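Putative transcription regulator (Lactobacillus plantarum WCFS1, PDB 3COL) probably binds DNA as a TetR-family transcription regulator, joining a helix-turn-helix domain to an all-helical core that probably senses a small ligand. Local coordinates at residues A63-R68 with Y97-A102; D105-I110 with T162-T167; R88-V93 with D184-I189; R77-T82 with N131-N136; A20-A25 with A37-I42. All coordinates share one frame; numbering follows the deposited sequence.

Interaction 1: A63-R68 with Y97-A102; sequences ARETNR and YDYSLA
The guanidinium of R68 and the phenol ring of Y99 lie nearly coplanar, their planes 20° apart, and they meet at the guanidinium edge, where R68 NH1 makes a weak hydrogen bond to Y99 OH of 2.9 Å. E65 OE1 lies at the same edge, also in plane, 2.8 Å from R68 NH1. R68 NH2 sits above one face of the R64 guanidinium, off-centre.

Both arginines converge on the E65 carboxylate. R68 holds it end-on, its NH2 reaching E65 OE2 at 3.1 Å while NH1 takes the other oxygen from above the carboxylate plane; R64 NE comes to E65 OE2 at 3.0 Å, nearly along the C-O axis. The two positive groups can therefore lie close together, since they share one anion, which is probably kept ionised by them. Y99 sends its ring straight across from the other helix because CG stands anti to the backbone N (chi1 173°), and the ring also rests against the aliphatic root of R68, with CE1 3.4 Å from R68 CB. S106 is hydrogen-bonded to both E65 OE1 and Y99 OH, and D17 pairs with R64 NH1.

This salt-bridge network lies at the end of helix 54-67; the weak bond to Y99 and the ring packing on R68 link it to helix 85-102, consistent with the junction by which TetR-family regulators connect DNA-binding domain and core.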
# COMPACT_ATOMS: atom_id res chain seq x y z
N ALA A 63 7.62 10.55 -12.17
CA ALA A 63 8.73 11.40 -11.76
C ALA A 63 8.24 12.71 -11.11
O ALA A 63 8.84 13.17 -10.16
CB ALA A 63 9.67 11.69 -12.94
N ARG A 64 7.15 13.29 -11.62
CA ARG A 64 6.51 14.44 -11.00
C ARG A 64 6.10 14.19 -9.55
O ARG A 64 6.46 14.97 -8.65
CB ARG A 64 5.27 14.89 -11.78
CG ARG A 64 4.72 16.26 -11.33
CD ARG A 64 3.45 16.63 -12.05
NE ARG A 64 2.30 15.82 -11.64
CZ ARG A 64 1.05 16.09 -12.00
NH1 ARG A 64 0.80 17.15 -12.79
NH2 ARG A 64 0.05 15.31 -11.59
N GLU A 65 5.32 13.13 -9.33
CA GLU A 65 4.90 12.79 -7.97
C GLU A 65 6.08 12.52 -7.03
O GLU A 65 6.16 13.12 -5.97
CB GLU A 65 3.89 11.61 -7.94
CG GLU A 65 2.56 11.92 -8.68
CD GLU A 65 1.98 13.27 -8.31
OE1 GLU A 65 1.72 13.51 -7.10
OE2 GLU A 65 1.79 14.10 -9.22
N THR A 66 6.99 11.62 -7.42
CA THR A 66 8.13 11.27 -6.56
C THR A 66 9.04 12.45 -6.28
O THR A 66 9.50 12.62 -5.16
CB THR A 66 8.94 10.08 -7.09
OG1 THR A 66 9.42 10.36 -8.41
CG2 THR A 66 8.09 8.86 -7.11
N ASN A 67 9.27 13.28 -7.29
CA ASN A 67 10.10 14.47 -7.10
C ASN A 67 9.49 15.55 -6.22
O ASN A 67 10.19 16.40 -5.68
CB ASN A 67 10.54 15.01 -8.46
CG ASN A 67 11.77 14.29 -8.98
OD1 ASN A 67 11.67 13.29 -9.70
ND2 ASN A 67 12.94 14.77 -8.57
N ARG A 68 8.18 15.50 -6.01
CA ARG A 68 7.56 16.47 -5.13
C ARG A 68 7.75 16.14 -3.63
O ARG A 68 7.51 16.99 -2.77
CB ARG A 68 6.06 16.67 -5.48
CG ARG A 68 5.74 18.05 -6.05
CD ARG A 68 4.25 18.41 -5.94
NE ARG A 68 3.48 18.22 -7.19
CZ ARG A 68 2.75 17.15 -7.48
NH1 ARG A 68 2.71 16.12 -6.63
NH2 ARG A 68 2.07 17.10 -8.62
N TYR A 97 5.18 12.84 5.58
CA TYR A 97 3.90 13.10 6.25
C TYR A 97 3.25 14.40 5.80
O TYR A 97 2.10 14.40 5.34
CB TYR A 97 4.10 13.07 7.77
CG TYR A 97 2.90 13.34 8.62
CD1 TYR A 97 2.07 12.30 9.06
CD2 TYR A 97 2.60 14.66 9.03
CE1 TYR A 97 0.93 12.58 9.87
CE2 TYR A 97 1.48 14.95 9.85
CZ TYR A 97 0.65 13.90 10.26
OH TYR A 97 -0.46 14.18 11.05
N ASP A 98 3.99 15.51 5.91
CA ASP A 98 3.46 16.82 5.47
C ASP A 98 3.14 16.79 3.98
O ASP A 98 2.06 17.26 3.57
CB ASP A 98 4.47 17.95 5.70
CG ASP A 98 4.71 18.26 7.18
OD1 ASP A 98 3.86 17.91 8.04
OD2 ASP A 98 5.75 18.89 7.47
N TYR A 99 4.09 16.27 3.20
CA TYR A 99 3.92 16.14 1.74
C TYR A 99 2.63 15.40 1.38
O TYR A 99 1.86 15.86 0.55
CB TYR A 99 5.10 15.44 1.05
CG TYR A 99 4.75 15.21 -0.40
CD1 TYR A 99 4.70 16.28 -1.31
CD2 TYR A 99 4.36 13.95 -0.85
CE1 TYR A 99 4.34 16.08 -2.61
CE2 TYR A 99 3.98 13.75 -2.16
CZ TYR A 99 3.98 14.82 -3.03
OH TYR A 99 3.60 14.64 -4.35
N SER A 100 2.43 14.24 1.99
CA SER A 100 1.27 13.43 1.69
C SER A 100 -0.06 14.12 2.04
O SER A 100 -1.00 14.06 1.26
CB SER A 100 1.39 12.05 2.36
OG SER A 100 0.29 11.20 1.99
N LEU A 101 -0.17 14.73 3.21
CA LEU A 101 -1.43 15.38 3.59
C LEU A 101 -1.76 16.55 2.70
O LEU A 101 -2.94 16.88 2.52
CB LEU A 101 -1.39 15.84 5.05
CG LEU A 101 -1.25 14.76 6.11
CD1 LEU A 101 -1.10 15.35 7.49
CD2 LEU A 101 -2.51 13.92 6.07
N ALA A 102 -0.72 17.19 2.16
CA ALA A 102 -0.86 18.39 1.32
C ALA A 102 -1.16 18.01 -0.13
O ALA A 102 -1.68 18.83 -0.88
CB ALA A 102 0.39 19.25 1.40

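Interaction 2: D105-I110 with T162-T167; sequences DSLTII and TIHTHT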
# COMPACT_ATOMS: atom_id res chain seq x y z
N ASP A 105 -3.52 12.60 -3.11
CA ASP A 105 -3.56 11.56 -4.13
C ASP A 105 -2.18 11.12 -4.59
O ASP A 105 -2.09 10.23 -5.41
CB ASP A 105 -4.33 12.02 -5.39
CG ASP A 105 -5.80 12.17 -5.12
OD1 ASP A 105 -6.37 11.33 -4.39
OD2 ASP A 105 -6.37 13.15 -5.61
N SER A 106 -1.14 11.78 -4.11
CA SER A 106 0.19 11.55 -4.68
C SER A 106 0.69 10.14 -4.43
O SER A 106 1.08 9.43 -5.36
CB SER A 106 1.18 12.62 -4.19
OG SER A 106 2.35 12.57 -4.97
N LEU A 107 0.62 9.70 -3.18
CA LEU A 107 1.09 8.39 -2.83
C LEU A 107 0.26 7.32 -3.50
O LEU A 107 0.78 6.30 -3.92
CB LEU A 107 1.10 8.23 -1.29
CG LEU A 107 2.40 8.59 -0.56
CD1 LEU A 107 2.76 9.98 -0.79
CD2 LEU A 107 2.28 8.34 0.96
N THR A 108 -1.04 7.57 -3.64
CA THR A 108 -1.92 6.64 -4.35
C THR A 108 -1.46 6.48 -5.80
O THR A 108 -1.38 5.34 -6.30
CB THR A 108 -3.40 7.13 -4.32
OG1 THR A 108 -3.86 7.16 -2.96
CG2 THR A 108 -4.32 6.19 -5.16
N ILE A 109 -1.14 7.60 -6.45
CA ILE A 109 -0.73 7.58 -7.86
C ILE A 109 0.57 6.78 -8.02
O ILE A 109 0.65 5.91 -8.90
CB ILE A 109 -0.55 9.01 -8.41
CG1 ILE A 109 -1.92 9.70 -8.61
CG2 ILE A 109 0.28 9.03 -9.74
CD1 ILE A 109 -1.81 11.22 -8.60
N ILE A 110 1.57 7.11 -7.19
CA ILE A 110 2.88 6.44 -7.15
C ILE A 110 2.70 4.94 -6.96
O ILE A 110 3.25 4.13 -7.70
CB ILE A 110 3.79 7.00 -6.02
CG1 ILE A 110 4.23 8.45 -6.33
CG2 ILE A 110 5.06 6.09 -5.75
CD1 ILE A 110 4.79 9.19 -5.13
N THR A 162 1.83 3.54 6.26
CA THR A 162 1.17 4.20 7.41
C THR A 162 0.71 5.62 7.06
O THR A 162 -0.42 5.98 7.35
CB THR A 162 2.10 4.26 8.66
OG1 THR A 162 2.48 2.92 9.00
CG2 THR A 162 1.42 4.92 9.88
N ILE A 163 1.59 6.41 6.43
CA ILE A 163 1.23 7.74 5.99
C ILE A 163 0.16 7.69 4.90
O ILE A 163 -0.76 8.50 4.89
CB ILE A 163 2.48 8.54 5.56
CG1 ILE A 163 3.32 8.86 6.82
CG2 ILE A 163 2.09 9.78 4.76
CD1 ILE A 163 4.77 9.38 6.51
N HIS A 164 0.28 6.73 3.98
CA HIS A 164 -0.71 6.66 2.93
C HIS A 164 -2.11 6.36 3.49
O HIS A 164 -3.05 7.03 3.13
CB HIS A 164 -0.30 5.65 1.86
CG HIS A 164 -1.18 5.67 0.66
ND1 HIS A 164 -1.39 4.57 -0.13
CD2 HIS A 164 -1.92 6.67 0.12
CE1 HIS A 164 -2.23 4.88 -1.11
NE2 HIS A 164 -2.56 6.15 -0.97
N THR A 165 -2.23 5.35 4.36
CA THR A 165 -3.50 4.97 4.99
C THR A 165 -4.11 6.14 5.76
O THR A 165 -5.30 6.43 5.65
CB THR A 165 -3.33 3.75 5.93
OG1 THR A 165 -2.77 2.64 5.20
CG2 THR A 165 -4.66 3.29 6.50
N HIS A 166 -3.28 6.83 6.53
CA HIS A 166 -3.70 7.99 7.31
C HIS A 166 -4.25 9.07 6.36
O HIS A 166 -5.29 9.66 6.62
CB HIS A 166 -2.49 8.47 8.15
CG HIS A 166 -2.78 9.66 9.02
ND1 HIS A 166 -3.83 9.71 9.92
CD2 HIS A 166 -2.11 10.83 9.17
CE1 HIS A 166 -3.80 10.86 10.57
NE2 HIS A 166 -2.77 11.56 10.13
N THR A 167 -3.56 9.29 5.24
CA THR A 167 -3.99 10.29 4.25
C THR A 167 -5.34 9.97 3.61
O THR A 167 -6.20 10.82 3.53
CB THR A 167 -2.94 10.43 3.14
OG1 THR A 167 -1.69 10.80 3.77
CG2 THR A 167 -3.37 11.52 2.11
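T108 and H164 form the tight polar point of this contact: T108 OG1 sits 2.6 Å from H164 NE2, in the plane of the imidazole and at its edge. Either atom could supply the proton of this short hydrogen bond. The imidazole reaches out of helix 162-167 with CG anti to the backbone N (chi1 -172°), which carries NE2 across to the threonine. At the same time L107 lies over one face of the ring, CB 4.1 Å from the ring centroid in a CH-pi contact and 3.7 Å from H164 CD2. Edge and face are thus both engaged, which should fix the rotation of the ring.

Packing is looser beyond the imidazole. L107 CD2 runs back along the histidine to its CB at 3.8 Å and just reaches I163 CG2 at 4.1 Å. T108 and H164 are only partly buried, whereas L107 and I163 belong to the interior. With H164 cut back to an alanine, T108 OG1 is likely to lose its partner and a gap to open beside L107 CB.

Within helix 162-167, T167 OG1 bonds back to I163 O at 2.7 Å. The two short helical segments approach to 10.1 Å at an angle of 123° between their directions. Around them, L107 and I163 also pack on S100 of helix 85-102, T108 leans on L24 of helix 11-26, and T165 and H166 face L154 of the second subunit, while I163 touches I189 of helix 182-193.

Interaction 3: R88-V93 with D184-I189; sequences RIRLYV and DIFQMI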
# COMPACT_ATOMS: atom_id res chain seq x y z
N ARG A 88 17.81 12.74 11.44
CA ARG A 88 17.55 12.78 10.00
C ARG A 88 16.38 11.89 9.59
O ARG A 88 15.64 12.26 8.71
CB ARG A 88 18.81 12.38 9.19
CG ARG A 88 19.92 13.41 9.27
CD ARG A 88 21.03 13.02 8.30
NE ARG A 88 22.02 12.16 8.93
CZ ARG A 88 22.87 11.38 8.28
NH1 ARG A 88 23.75 10.66 8.97
NH2 ARG A 88 22.84 11.31 6.96
N ILE A 89 16.24 10.71 10.20
CA ILE A 89 15.05 9.86 9.99
C ILE A 89 13.74 10.60 10.37
O ILE A 89 12.77 10.59 9.62
CB ILE A 89 15.17 8.46 10.68
CG1 ILE A 89 16.24 7.64 9.99
CG2 ILE A 89 13.80 7.65 10.61
CD1 ILE A 89 16.60 6.35 10.72
N ARG A 90 13.73 11.26 11.52
CA ARG A 90 12.55 12.00 11.93
C ARG A 90 12.20 13.12 10.94
O ARG A 90 11.03 13.28 10.57
CB ARG A 90 12.71 12.54 13.36
CG ARG A 90 11.39 13.07 13.96
CD ARG A 90 11.58 13.67 15.35
NE ARG A 90 12.30 14.94 15.28
CZ ARG A 90 13.59 15.10 15.58
NH1 ARG A 90 14.31 14.07 15.98
NH2 ARG A 90 14.16 16.29 15.49
N LEU A 91 13.22 13.87 10.52
CA LEU A 91 13.08 14.92 9.50
C LEU A 91 12.51 14.34 8.22
O LEU A 91 11.64 14.94 7.59
CB LEU A 91 14.43 15.57 9.19
CG LEU A 91 15.12 16.37 10.31
CD1 LEU A 91 16.50 16.89 9.79
CD2 LEU A 91 14.24 17.52 10.86
N TYR A 92 13.04 13.18 7.82
CA TYR A 92 12.54 12.53 6.61
C TYR A 92 11.06 12.15 6.70
O TYR A 92 10.28 12.47 5.81
CB TYR A 92 13.40 11.30 6.25
CG TYR A 92 12.84 10.50 5.11
CD1 TYR A 92 12.67 11.06 3.85
CD2 TYR A 92 12.43 9.19 5.32
CE1 TYR A 92 12.13 10.31 2.81
CE2 TYR A 92 11.88 8.46 4.30
CZ TYR A 92 11.73 9.02 3.06
OH TYR A 92 11.20 8.25 2.05
N VAL A 93 10.70 11.43 7.75
CA VAL A 93 9.36 10.95 7.88
C VAL A 93 8.39 12.13 8.07
O VAL A 93 7.27 12.09 7.59
CB VAL A 93 9.23 9.93 9.04
CG1 VAL A 93 7.79 9.42 9.16
CG2 VAL A 93 10.19 8.74 8.81
N ASP A 184 1.67 11.53 17.06
CA ASP A 184 0.88 10.29 17.25
C ASP A 184 1.20 9.21 16.18
O ASP A 184 1.37 8.03 16.51
CB ASP A 184 -0.63 10.56 17.20
CG ASP A 184 -1.11 11.49 18.30
OD1 ASP A 184 -0.55 11.44 19.42
OD2 ASP A 184 -2.05 12.26 18.03
N ILE A 185 1.24 9.63 14.92
CA ILE A 185 1.47 8.72 13.81
C ILE A 185 2.93 8.26 13.78
O ILE A 185 3.23 7.07 13.55
CB ILE A 185 1.10 9.40 12.47
CG1 ILE A 185 -0.34 9.95 12.49
CG2 ILE A 185 1.38 8.46 11.27
CD1 ILE A 185 -1.43 8.88 12.86
N PHE A 186 3.86 9.19 14.02
CA PHE A 186 5.30 8.88 14.06
C PHE A 186 5.61 7.92 15.19
O PHE A 186 6.56 7.17 15.09
CB PHE A 186 6.16 10.15 14.22
CG PHE A 186 7.66 9.89 14.08
CD1 PHE A 186 8.18 9.33 12.91
CD2 PHE A 186 8.53 10.20 15.11
CE1 PHE A 186 9.54 9.07 12.78
CE2 PHE A 186 9.90 9.96 14.98
CZ PHE A 186 10.40 9.40 13.83
N GLN A 187 4.84 7.94 16.28
CA GLN A 187 5.11 6.95 17.34
C GLN A 187 4.99 5.49 16.80
O GLN A 187 5.85 4.62 17.06
CB GLN A 187 4.22 7.19 18.55
CG GLN A 187 4.66 6.40 19.80
CD GLN A 187 3.59 6.42 20.88
OE1 GLN A 187 2.39 6.16 20.61
NE2 GLN A 187 3.98 6.77 22.09
N MSE A 188 3.95 5.22 16.03
CA MSE A 188 3.80 3.88 15.41
C MSE A 188 4.97 3.57 14.42
O MSE A 188 5.59 2.51 14.48
CB MSE A 188 2.46 3.73 14.71
CG MSE A 188 2.49 2.60 13.64
SE MSE A 188 0.73 2.27 12.90
CE MSE A 188 -0.09 1.15 14.26
N ILE A 189 5.28 4.51 13.53
CA ILE A 189 6.32 4.33 12.50
C ILE A 189 7.70 4.16 13.10
O ILE A 189 8.45 3.27 12.70
CB ILE A 189 6.31 5.50 11.50
CG1 ILE A 189 4.99 5.52 10.69
CG2 ILE A 189 7.58 5.49 10.61
CD1 ILE A 189 4.79 6.82 9.92
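R90 and V93 of helix 85-102 bear on the ring of F186 in a helix-to-helix packing of the all-helical core that TetR-type regulators carry beside their DNA-binding domain. The short segments approach to 11.6 Å with their directions 124° apart.

Along 88-93, the first residue is turned to other parts of the core: R88 binds the carbonyls of L78 and I83 through its guanidinium. I89 follows, packing on W190 and M193 farther along helix 182-193. R90 makes the first contact with 184-189. In the conformer described, its aliphatic chain lies against the ring, CG 3.6 Å from F186 CE2 and CB 3.9 Å from F186 CZ, while the chain bends at chi3 (71°) and takes the guanidinium off beyond it. The contact is therefore one of methylenes; the charged end plays no part. Y92, a turn from R88, points instead to helices 133-143 and 152-171.

V93 ends the segment and bridges two partners. Its CB lies 3.9 Å from F186 CE1, so that arginine and valine, almost one turn apart, touch different ring atoms, CE2 and CZ for R90, CD1 and CE1 for V93. F186 itself also meets the rings of F182 and W190, an aromatic row along its own helix, whereas I185 and M188, a selenomethionine, pack on the second subunit. The valine methyl CG1 completes the join, 3.8 Å from F186 CD1 and 4.0 Å from I189 CD1.

Interaction 4: R77-T82 with N131-N136; sequences RLSDST and NNIVAN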
# COMPACT_ATOMS: atom_id res chain seq x y z
N ARG A 77 20.13 18.13 3.93
CA ARG A 77 20.05 17.81 5.34
C ARG A 77 20.12 16.29 5.59
O ARG A 77 20.83 15.84 6.49
CB ARG A 77 18.77 18.42 5.95
CG ARG A 77 18.95 18.99 7.36
CD ARG A 77 19.56 20.42 7.40
NE ARG A 77 20.78 20.59 6.61
CZ ARG A 77 22.01 20.26 6.99
NH1 ARG A 77 22.25 19.70 8.18
NH2 ARG A 77 23.02 20.46 6.15
N LEU A 78 19.41 15.51 4.76
CA LEU A 78 19.36 14.03 4.91
C LEU A 78 20.69 13.33 4.57
O LEU A 78 21.01 12.25 5.09
CB LEU A 78 18.17 13.41 4.13
CG LEU A 78 16.79 13.93 4.54
CD1 LEU A 78 15.69 13.41 3.63
CD2 LEU A 78 16.49 13.59 6.00
N SER A 79 21.47 13.96 3.71
CA SER A 79 22.75 13.40 3.33
C SER A 79 23.90 13.93 4.19
O SER A 79 25.05 13.59 3.94
CB SER A 79 23.01 13.65 1.84
OG SER A 79 23.30 15.02 1.61
N ASP A 80 23.58 14.73 5.21
CA ASP A 80 24.62 15.37 6.02
C ASP A 80 25.01 14.35 7.08
O ASP A 80 24.29 14.14 8.07
CB ASP A 80 24.09 16.68 6.66
CG ASP A 80 25.16 17.44 7.49
OD1 ASP A 80 26.26 16.92 7.79
OD2 ASP A 80 24.89 18.60 7.87
N SER A 81 26.19 13.76 6.90
CA SER A 81 26.66 12.69 7.77
C SER A 81 27.06 13.14 9.18
O SER A 81 27.19 12.30 10.08
CB SER A 81 27.81 11.94 7.10
OG SER A 81 28.93 12.79 7.00
N THR A 82 27.22 14.44 9.37
CA THR A 82 27.45 15.00 10.71
C THR A 82 26.21 15.07 11.61
O THR A 82 26.34 15.26 12.83
CB THR A 82 28.12 16.41 10.69
OG1 THR A 82 27.18 17.39 10.23
CG2 THR A 82 29.42 16.41 9.82
N ASN A 131 20.81 10.05 -5.99
CA ASN A 131 22.04 9.64 -5.29
C ASN A 131 21.85 8.65 -4.12
O ASN A 131 22.77 8.48 -3.31
CB ASN A 131 22.83 10.90 -4.80
N ASN A 132 20.69 8.00 -4.04
CA ASN A 132 20.40 7.02 -2.98
C ASN A 132 20.52 7.55 -1.52
O ASN A 132 20.80 6.79 -0.59
CB ASN A 132 21.24 5.73 -3.18
N ILE A 133 20.32 8.86 -1.35
CA ILE A 133 20.36 9.55 -0.04
C ILE A 133 19.51 8.90 1.08
O ILE A 133 20.04 8.59 2.14
CB ILE A 133 20.05 11.06 -0.19
CG1 ILE A 133 21.20 11.74 -0.96
CG2 ILE A 133 19.76 11.75 1.20
CD1 ILE A 133 20.83 13.06 -1.60
N VAL A 134 18.23 8.66 0.83
CA VAL A 134 17.37 8.01 1.82
C VAL A 134 17.83 6.58 2.11
O VAL A 134 17.99 6.20 3.29
CB VAL A 134 15.85 8.08 1.42
CG1 VAL A 134 14.97 7.26 2.41
CG2 VAL A 134 15.40 9.56 1.32
N ALA A 135 18.13 5.82 1.05
CA ALA A 135 18.59 4.43 1.21
C ALA A 135 19.88 4.39 2.00
O ALA A 135 20.03 3.57 2.91
CB ALA A 135 18.75 3.73 -0.17
N ASN A 136 20.79 5.31 1.69
CA ASN A 136 22.04 5.44 2.43
C ASN A 136 21.84 5.78 3.89
O ASN A 136 22.54 5.26 4.77
CB ASN A 136 22.97 6.48 1.76
CG ASN A 136 23.58 5.97 0.46
OD1 ASN A 136 23.20 4.91 -0.05
ND2 ASN A 136 24.55 6.71 -0.08
O HOH W 1 22.24 10.04 2.93
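Where helix 72-78 runs out and helix 133-143 begins, L78 and S79 pack against I133 at one end of the helical core. I133 carries most of the contact. Its branch CG2, anti to the backbone N, reaches in between the two neighbours and touches L78 CB at 3.7 Å and S79 N at 3.8 Å. The other branch runs alongside the serine, with CG1 3.8 Å from S79 CB. Of the S79 side chain, the methylene meets the isoleucine, because OG turns back to the carbonyls of L75 and D76. Deeper in, L78 CD1 comes within 4.5 Å of V134 CG2, a slack contact inside the core, where both side chains also rest on Y92 of helix 85-102. Were I133 an alanine, the contacts of CG2 and CG1 would go, which would probably open a gap beside L78 CB and S79 CB.

A water ties the backbones together: it donates to I133 O at 2.8 Å and, weakly, to L78 O at 3.3 Å. L78 O has a second partner in R88 NH2.

Beyond S79, within 77-82, comes an Asx turn. D80 OD1 accepts from T82 N at 3.1 Å and from T82 OG1 at 2.6 Å, both donors coming from the same face of the carboxylate, while OD2 pairs with R77 in a salt bridge. Across the contact N132, with positive phi (58°), occupies the N-cap position without a capping bond from its side chain. The contact itself is thus a helix-end junction of the all-helical core, the close of helix 72-78 packing on the start of helix 133-143.

Interaction 5: A20-A25 with A37-I42; sequences AAIILA and AKRVGI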
# COMPACT_ATOMS: atom_id res chain seq x y z
N ALA A 20 -2.76 11.76 -14.62
CA ALA A 20 -2.90 11.45 -13.22
C ALA A 20 -4.36 11.11 -12.87
O ALA A 20 -4.62 10.17 -12.10
CB ALA A 20 -2.35 12.59 -12.36
N ALA A 21 -5.31 11.85 -13.46
CA ALA A 21 -6.74 11.57 -13.31
C ALA A 21 -7.15 10.21 -13.84
O ALA A 21 -7.91 9.49 -13.20
CB ALA A 21 -7.60 12.68 -13.98
N ILE A 22 -6.67 9.86 -15.02
CA ILE A 22 -6.93 8.54 -15.62
C ILE A 22 -6.37 7.41 -14.73
O ILE A 22 -7.06 6.41 -14.44
CB ILE A 22 -6.32 8.44 -17.06
CG1 ILE A 22 -7.05 9.40 -18.01
CG2 ILE A 22 -6.39 6.99 -17.58
CD1 ILE A 22 -6.28 9.64 -19.34
N ILE A 23 -5.13 7.57 -14.29
CA ILE A 23 -4.54 6.62 -13.34
C ILE A 23 -5.45 6.41 -12.12
O ILE A 23 -5.69 5.27 -11.71
CB ILE A 23 -3.09 7.03 -12.93
CG1 ILE A 23 -2.16 6.95 -14.17
CG2 ILE A 23 -2.55 6.16 -11.76
CD1 ILE A 23 -0.71 7.40 -13.92
N LEU A 24 -5.98 7.50 -11.54
CA LEU A 24 -6.83 7.37 -10.36
C LEU A 24 -8.14 6.64 -10.69
O LEU A 24 -8.60 5.84 -9.88
CB LEU A 24 -7.10 8.73 -9.73
CG LEU A 24 -5.90 9.44 -9.08
CD1 LEU A 24 -6.32 10.83 -8.63
CD2 LEU A 24 -5.38 8.64 -7.89
N ALA A 25 -8.70 6.92 -11.86
CA ALA A 25 -9.97 6.31 -12.30
C ALA A 25 -9.83 4.89 -12.89
O ALA A 25 -10.65 4.02 -12.61
CB ALA A 25 -10.69 7.23 -13.31
N ALA A 37 -5.52 13.23 -24.71
CA ALA A 37 -5.83 14.33 -25.60
C ALA A 37 -7.28 14.78 -25.47
O ALA A 37 -7.54 15.98 -25.47
CB ALA A 37 -5.50 13.96 -27.05
N LYS A 38 -8.21 13.83 -25.37
CA LYS A 38 -9.64 14.13 -25.21
C LYS A 38 -9.91 14.87 -23.89
O LYS A 38 -10.64 15.85 -23.86
CB LYS A 38 -10.48 12.84 -25.31
N ARG A 39 -9.27 14.43 -22.81
CA ARG A 39 -9.37 15.12 -21.53
C ARG A 39 -8.85 16.57 -21.53
O ARG A 39 -9.48 17.46 -20.96
CB ARG A 39 -8.64 14.32 -20.45
CG ARG A 39 -9.51 13.26 -19.80
CD ARG A 39 -8.72 12.50 -18.75
NE ARG A 39 -9.56 11.57 -18.01
CZ ARG A 39 -10.23 11.87 -16.91
NH1 ARG A 39 -10.20 13.09 -16.38
NH2 ARG A 39 -10.95 10.92 -16.33
N VAL A 40 -7.70 16.78 -22.16
CA VAL A 40 -7.08 18.10 -22.21
C VAL A 40 -7.81 19.00 -23.20
O VAL A 40 -7.84 20.21 -23.02
CB VAL A 40 -5.54 18.03 -22.50
CG1 VAL A 40 -4.92 19.42 -22.56
CG2 VAL A 40 -4.84 17.23 -21.40
N GLY A 41 -8.41 18.40 -24.23
CA GLY A 41 -9.08 19.16 -25.27
C GLY A 41 -8.17 19.59 -26.40
O GLY A 41 -8.43 20.61 -27.06
N ILE A 42 -7.13 18.81 -26.66
CA ILE A 42 -6.21 19.09 -27.76
C ILE A 42 -6.10 17.89 -28.70
O ILE A 42 -6.54 16.79 -28.36
CB ILE A 42 -4.79 19.49 -27.25
CG1 ILE A 42 -4.19 18.39 -26.33
CG2 ILE A 42 -4.83 20.85 -26.53
CD1 ILE A 42 -2.82 18.77 -25.70
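Van der Waals contact carries this interface: R39 reaches across from helix 33-40 and lays its guanidinium against A21 and I22. The chain is extended from CG to NE (chi3 174°), long enough to bring NE to 3.3 Å from I22 CG1, while R39 CD lies 3.8 Å from I22 CD1. Arginine and isoleucine run antiparallel alongside each other. A21 CB sits over one face of the guanidinium, 3.6 Å from R39 NH1, and the backbone N of I22 lies over the same face. The alanine, with a single methyl, probably lets the flat group settle close to the helix.

Hydrogen bonding belongs to the end of helix 33-40. A37 O accepts from G41 N at 2.9 Å and from I42 N at 3.1 Å. G41 makes this turn at positive phi (87°), a backbone shape that a side chain would crowd.

Helix 33-40, this turn and helix 44-48 form the helix-turn-helix expected of TetR-family DNA-binding domains. Helix 11-26 backs it: V40 packs on K14 and A18, while I23 and L24 turn to helix 106-117.

In the fold
Interactions 1 and 2 meet through S106, whose OG lies 2.4 Å from E65 OE1 and 2.5 Å from Y99 OH, both probable hydrogen bonds; their centres are 9 Å apart. Interaction 5, in the DNA-binding domain, touches both, through L24 with I109 and A20 with R64, so these contacts form a continuous path from the helix-turn-helix into the core. Interaction 3 joins interaction 2 by packing of T162 on I189 and interaction 4 by R88 NH2 bonding to L78 O at 2.8 Å. Interactions 2 and 3 also touch the second subunit. Interactions 4 and 5 lie on opposite sides of the chain's centre, with their own centres about 36 Å apart.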